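Long-range contact in protocadherin gamma-B3 (Homo sapiens, PDB 5K8R), which is a potential calcium-dependent cell-adhesion protein that may help establish and maintain specific neuronal connections in the brain, represented here by its first four extracellular cadherin repeats: residues A314-E328 with L402-D414. Sequence-based numbering, arbitrary orientation.
Sequences APEITLASESQHIQE and LSSSKTITLHILD. With NA (sodium ion), chain M.
The first and last strands of the Greek-key beta-sandwich of the fourth cadherin repeat meet here, the first being split so that it serves both sheets. Strand 316-321 pairs antiparallel with strand 335-342 in one sheet; after the turn at E322-Q324, strand 325-327 joins 403-413 in parallel in the other. The axis of 403-413 comes within 7.0 Å of the 316-321 axis but 4.5 Å of the 325-327 axis, fitting direct pairing. In the paired half, Q324 O accepts from H411 N at 2.8 Å, nearly straight at 174°. I326 then bonds both ways: its N sits almost on the extension of the H411 C=O bond (C=O...N 177°), though its N-H is bent (141°), and its O accepts from L413 N. E328 N closes the run on L413 O, and E328 O binds the sodium ion with L380 O, while E328 OE1 accepts a hydrogen bond from R382 N. Where the sheets separate, apolar side chains bridge them. L319 CD1 reaches I408 CB at 3.8 Å and lies against the aliphatic part of K406. The fully extended I408 chain, both torsions anti, carries CD1 to S321 OG (3.7 Å). On the inner face of the parallel pair, I326 CD1 rests on L410 CB at 3.6 Å and I412 CD1 folds back to I326 CB; V336 packs against both I326 and L410. On the other face, L413 CD1 touches H325 CB (3.7 Å), and the H325 and H411 rings approach through their CD2 atoms. Near the calcium-bound inter-repeat junction, P315 CD sits 3.4 Å from L402 O.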
loop_
_atom_site.group_PDB
_atom_site.type_symbol
_atom_site.label_atom_id
_atom_site.label_comp_id
_atom_site.label_asym_id
_atom_site.label_seq_id
_atom_site.Cartn_x
_atom_site.Cartn_y
_atom_site.Cartn_z
ATOM N N ALA A 314 45.253 20.032 32.128
ATOM C CA ALA A 314 46.238 20.832 32.838
ATOM C C ALA A 314 47.636 20.594 32.271
ATOM O O ALA A 314 47.937 19.503 31.777
ATOM C CB ALA A 314 46.222 20.497 34.325
ATOM N N PRO A 315 48.505 21.605 32.322
ATOM C CA PRO A 315 49.879 21.416 31.841
ATOM C C PRO A 315 50.613 20.370 32.664
ATOM O O PRO A 315 50.347 20.181 33.853
ATOM C CB PRO A 315 50.509 22.804 32.009
ATOM C CG PRO A 315 49.352 23.748 32.047
ATOM C CD PRO A 315 48.244 22.998 32.719
ATOM N N GLU A 316 51.531 19.678 31.998
ATOM C CA GLU A 316 52.319 18.630 32.626
ATOM C C GLU A 316 53.798 18.986 32.627
ATOM O O GLU A 316 54.323 19.535 31.658
ATOM C CB GLU A 316 52.102 17.295 31.911
ATOM C CG GLU A 316 52.833 16.123 32.545
ATOM C CD GLU A 316 52.555 14.811 31.839
ATOM O OE1 GLU A 316 51.398 14.592 31.423
ATOM O OE2 GLU A 316 53.493 13.999 31.700
ATOM N N ILE A 317 54.460 18.665 33.730
ATOM C CA ILE A 317 55.883 18.934 33.903
ATOM C C ILE A 317 56.610 17.606 34.048
ATOM O O ILE A 317 56.180 16.733 34.811
ATOM C CB ILE A 317 56.141 19.830 35.128
ATOM C CG1 ILE A 317 55.285 21.094 35.060
ATOM C CG2 ILE A 317 57.616 20.187 35.224
ATOM C CD1 ILE A 317 55.382 21.956 36.300
ATOM N N THR A 318 57.711 17.455 33.318
ATOM C CA THR A 318 58.590 16.302 33.433
ATOM C C THR A 318 59.990 16.791 33.778
ATOM O O THR A 318 60.474 17.765 33.194
ATOM C CB THR A 318 58.616 15.485 32.138
ATOM O OG1 THR A 318 57.275 15.175 31.741
ATOM C CG2 THR A 318 59.387 14.192 32.342
ATOM N N LEU A 319 60.635 16.122 34.727
ATOM C CA LEU A 319 61.905 16.584 35.265
ATOM C C LEU A 319 62.986 15.527 35.094
ATOM O O LEU A 319 62.711 14.323 35.098
ATOM C CB LEU A 319 61.771 16.955 36.747
ATOM C CG LEU A 319 60.768 18.066 37.058
ATOM C CD1 LEU A 319 60.710 18.340 38.553
ATOM C CD2 LEU A 319 61.118 19.332 36.291
ATOM N N ALA A 320 64.223 15.995 34.943
ATOM C CA ALA A 320 65.391 15.128 34.907
ATOM C C ALA A 320 66.523 15.804 35.667
ATOM O O ALA A 320 66.518 17.019 35.871
ATOM C CB ALA A 320 65.821 14.809 33.468
ATOM N N SER A 321 67.496 15.003 36.092
ATOM C CA SER A 321 68.637 15.517 36.843
ATOM C C SER A 321 69.696 14.427 36.927
ATOM O O SER A 321 69.461 13.273 36.557
ATOM C CB SER A 321 68.229 15.985 38.244
ATOM O OG SER A 321 67.615 14.938 38.973
ATOM N N GLU A 322 70.873 14.812 37.423
ATOM C CA GLU A 322 71.971 13.869 37.646
ATOM C C GLU A 322 71.801 13.218 39.019
ATOM O O GLU A 322 72.508 13.518 39.984
ATOM C CB GLU A 322 73.317 14.573 37.528
ATOM C CG GLU A 322 73.578 15.223 36.184
ATOM C CD GLU A 322 75.021 15.662 36.026
ATOM O OE1 GLU A 322 75.825 15.412 36.950
ATOM O OE2 GLU A 322 75.351 16.258 34.979
ATOM N N SER A 323 70.828 12.309 39.087
ATOM C CA SER A 323 70.471 11.617 40.326
ATOM C C SER A 323 70.105 12.601 41.433
ATOM O O SER A 323 70.299 12.316 42.618
ATOM C CB SER A 323 71.598 10.685 40.787
ATOM O OG SER A 323 71.971 9.784 39.759
ATOM N N GLN A 324 69.576 13.765 41.046
ATOM C CA GLN A 324 69.188 14.820 41.985
ATOM C C GLN A 324 70.376 15.273 42.832
ATOM O O GLN A 324 70.239 15.558 44.024
ATOM C CB GLN A 324 68.025 14.371 42.872
ATOM C CG GLN A 324 66.804 13.896 42.101
ATOM C CD GLN A 324 65.676 13.452 43.012
ATOM O OE1 GLN A 324 65.793 13.512 44.236
ATOM N NE2 GLN A 324 64.577 13.003 42.419
ATOM N N HIS A 325 71.551 15.347 42.211
ATOM C CA HIS A 325 72.788 15.693 42.896
ATOM C C HIS A 325 73.395 16.949 42.288
ATOM O O HIS A 325 73.339 17.152 41.072
ATOM C CB HIS A 325 73.802 14.546 42.822
ATOM C CG HIS A 325 73.384 13.318 43.569
ATOM N ND1 HIS A 325 73.919 12.073 43.312
ATOM C CD2 HIS A 325 72.490 13.143 44.571
ATOM C CE1 HIS A 325 73.368 11.185 44.120
ATOM N NE2 HIS A 325 72.497 11.809 44.894
ATOM N N ILE A 326 73.969 17.791 43.145
ATOM C CA ILE A 326 74.690 18.988 42.725
ATOM C C ILE A 326 75.962 19.087 43.554
ATOM O O ILE A 326 75.915 18.977 44.783
ATOM C CB ILE A 326 73.854 20.272 42.895
ATOM C CG1 ILE A 326 72.479 20.131 42.241
ATOM C CG2 ILE A 326 74.591 21.465 42.306
ATOM C CD1 ILE A 326 71.548 21.270 42.572
ATOM N N GLN A 327 77.095 19.295 42.890
ATOM C CA GLN A 327 78.339 19.554 43.597
ATOM C C GLN A 327 78.376 21.006 44.058
ATOM O O GLN A 327 77.996 21.916 43.316
ATOM C CB GLN A 327 79.541 19.242 42.707
ATOM C CG GLN A 327 79.689 17.763 42.377
ATOM C CD GLN A 327 80.928 17.466 41.557
ATOM O OE1 GLN A 327 81.626 18.376 41.113
ATOM N NE2 GLN A 327 81.210 16.183 41.354
ATOM N N GLU A 328 78.834 21.217 45.296
ATOM C CA GLU A 328 78.752 22.547 45.895
ATOM C C GLU A 328 79.653 23.552 45.189
ATOM O O GLU A 328 79.361 24.752 45.196
ATOM C CB GLU A 328 79.097 22.479 47.383
ATOM C CG GLU A 328 80.519 22.035 47.686
ATOM C CD GLU A 328 80.825 22.049 49.171
ATOM O OE1 GLU A 328 79.966 22.511 49.952
ATOM O OE2 GLU A 328 81.924 21.597 49.558
ATOM N N LEU A 402 44.622 26.774 33.637
ATOM C CA LEU A 402 44.926 25.631 34.484
ATOM C C LEU A 402 46.426 25.569 34.730
ATOM O O LEU A 402 47.226 26.063 33.928
ATOM C CB LEU A 402 44.441 24.316 33.858
ATOM C CG LEU A 402 42.966 23.944 34.040
ATOM C CD1 LEU A 402 42.052 24.841 33.219
ATOM C CD2 LEU A 402 42.738 22.482 33.688
ATOM N N SER A 403 46.805 24.955 35.848
ATOM C CA SER A 403 48.199 24.935 36.261
ATOM C C SER A 403 48.504 23.620 36.964
ATOM O O SER A 403 47.607 22.839 37.292
ATOM C CB SER A 403 48.523 26.121 37.175
ATOM O OG SER A 403 47.721 26.097 38.342
ATOM N N SER A 404 49.795 23.388 37.191
ATOM C CA SER A 404 50.266 22.221 37.921
ATOM C C SER A 404 51.657 22.521 38.461
ATOM O O SER A 404 52.385 23.353 37.909
ATOM C CB SER A 404 50.288 20.968 37.038
ATOM O OG SER A 404 51.181 21.123 35.950
ATOM N N SER A 405 52.015 21.835 39.544
ATOM C CA SER A 405 53.299 22.023 40.200
ATOM C C SER A 405 54.004 20.683 40.345
ATOM O O SER A 405 53.364 19.631 40.424
ATOM C CB SER A 405 53.141 22.669 41.586
ATOM O OG SER A 405 52.523 23.940 41.494
ATOM N N LYS A 406 55.333 20.734 40.379
ATOM C CA LYS A 406 56.138 19.544 40.624
ATOM C C LYS A 406 57.404 19.959 41.356
ATOM O O LYS A 406 58.123 20.853 40.899
ATOM C CB LYS A 406 56.477 18.819 39.318
ATOM C CG LYS A 406 57.209 17.503 39.512
ATOM C CD LYS A 406 57.188 16.665 38.244
ATOM C CE LYS A 406 55.789 16.150 37.947
ATOM N NZ LYS A 406 55.302 15.226 39.009
ATOM N N THR A 407 57.669 19.311 42.488
ATOM C CA THR A 407 58.783 19.659 43.359
ATOM C C THR A 407 59.819 18.544 43.341
ATOM O O THR A 407 59.482 17.373 43.545
ATOM C CB THR A 407 58.300 19.907 44.790
ATOM O OG1 THR A 407 57.384 21.009 44.802
ATOM C CG2 THR A 407 59.474 20.219 45.705
ATOM N N ILE A 408 61.075 18.913 43.102
ATOM C CA ILE A 408 62.191 17.977 43.097
ATOM C C ILE A 408 63.186 18.409 44.166
ATOM O O ILE A 408 63.403 19.608 44.381
ATOM C CB ILE A 408 62.863 17.898 41.708
ATOM C CG1 ILE A 408 63.979 16.849 41.700
ATOM C CG2 ILE A 408 63.393 19.262 41.278
ATOM C CD1 ILE A 408 64.670 16.703 40.362
ATOM N N THR A 409 63.774 17.431 44.850
ATOM C CA THR A 409 64.774 17.682 45.879
ATOM C C THR A 409 66.160 17.507 45.274
ATOM O O THR A 409 66.494 16.427 44.778
ATOM C CB THR A 409 64.586 16.742 47.071
ATOM O OG1 THR A 409 63.323 17.006 47.694
ATOM C CG2 THR A 409 65.698 16.945 48.087
ATOM N N LEU A 410 66.959 18.569 45.315
ATOM C CA LEU A 410 68.315 18.572 44.783
ATOM C C LEU A 410 69.295 18.590 45.947
ATOM O O LEU A 410 69.289 19.525 46.754
ATOM C CB LEU A 410 68.535 19.776 43.870
ATOM C CG LEU A 410 67.556 19.896 42.703
ATOM C CD1 LEU A 410 67.618 21.286 42.098
ATOM C CD2 LEU A 410 67.845 18.835 41.652
ATOM N N HIS A 411 70.130 17.559 46.031
ATOM C CA HIS A 411 71.079 17.419 47.126
ATOM C C HIS A 411 72.409 18.066 46.762
ATOM O O HIS A 411 72.857 17.996 45.615
ATOM C CB HIS A 411 71.288 15.944 47.467
ATOM C CG HIS A 411 70.015 15.199 47.723
ATOM N ND1 HIS A 411 69.388 15.195 48.950
ATOM C CD2 HIS A 411 69.249 14.437 46.907
ATOM C CE1 HIS A 411 68.292 14.462 48.880
ATOM N NE2 HIS A 411 68.184 13.990 47.651
ATOM N N ILE A 412 73.035 18.698 47.751
ATOM C CA ILE A 412 74.320 19.367 47.577
ATOM C C ILE A 412 75.417 18.446 48.092
ATOM O O ILE A 412 75.349 17.960 49.229
ATOM C CB ILE A 412 74.346 20.722 48.304
ATOM C CG1 ILE A 412 73.149 21.575 47.878
ATOM C CG2 ILE A 412 75.645 21.456 48.019
ATOM C CD1 ILE A 412 73.087 21.838 46.387
ATOM N N LEU A 413 76.425 18.203 47.260
ATOM C CA LEU A 413 77.513 17.293 47.580
ATOM C C LEU A 413 78.800 18.069 47.830
ATOM O O LEU A 413 78.955 19.217 47.404
ATOM C CB LEU A 413 77.726 16.279 46.450
ATOM C CG LEU A 413 76.492 15.502 45.986
ATOM C CD1 LEU A 413 76.855 14.541 44.865
ATOM C CD2 LEU A 413 75.849 14.758 47.146
ATOM N N ASP A 414 79.728 17.423 48.529
ATOM C CA ASP A 414 81.022 18.027 48.831
ATOM C C ASP A 414 81.881 18.136 47.576
ATOM O O ASP A 414 81.866 17.250 46.722
ATOM C CB ASP A 414 81.758 17.220 49.902
ATOM C CG ASP A 414 81.046 17.240 51.240
ATOM O OD1 ASP A 414 80.427 18.273 51.571
ATOM O OD2 ASP A 414 81.107 16.223 51.962
HETATM NA NA NA M . 80.714 25.846 46.933
#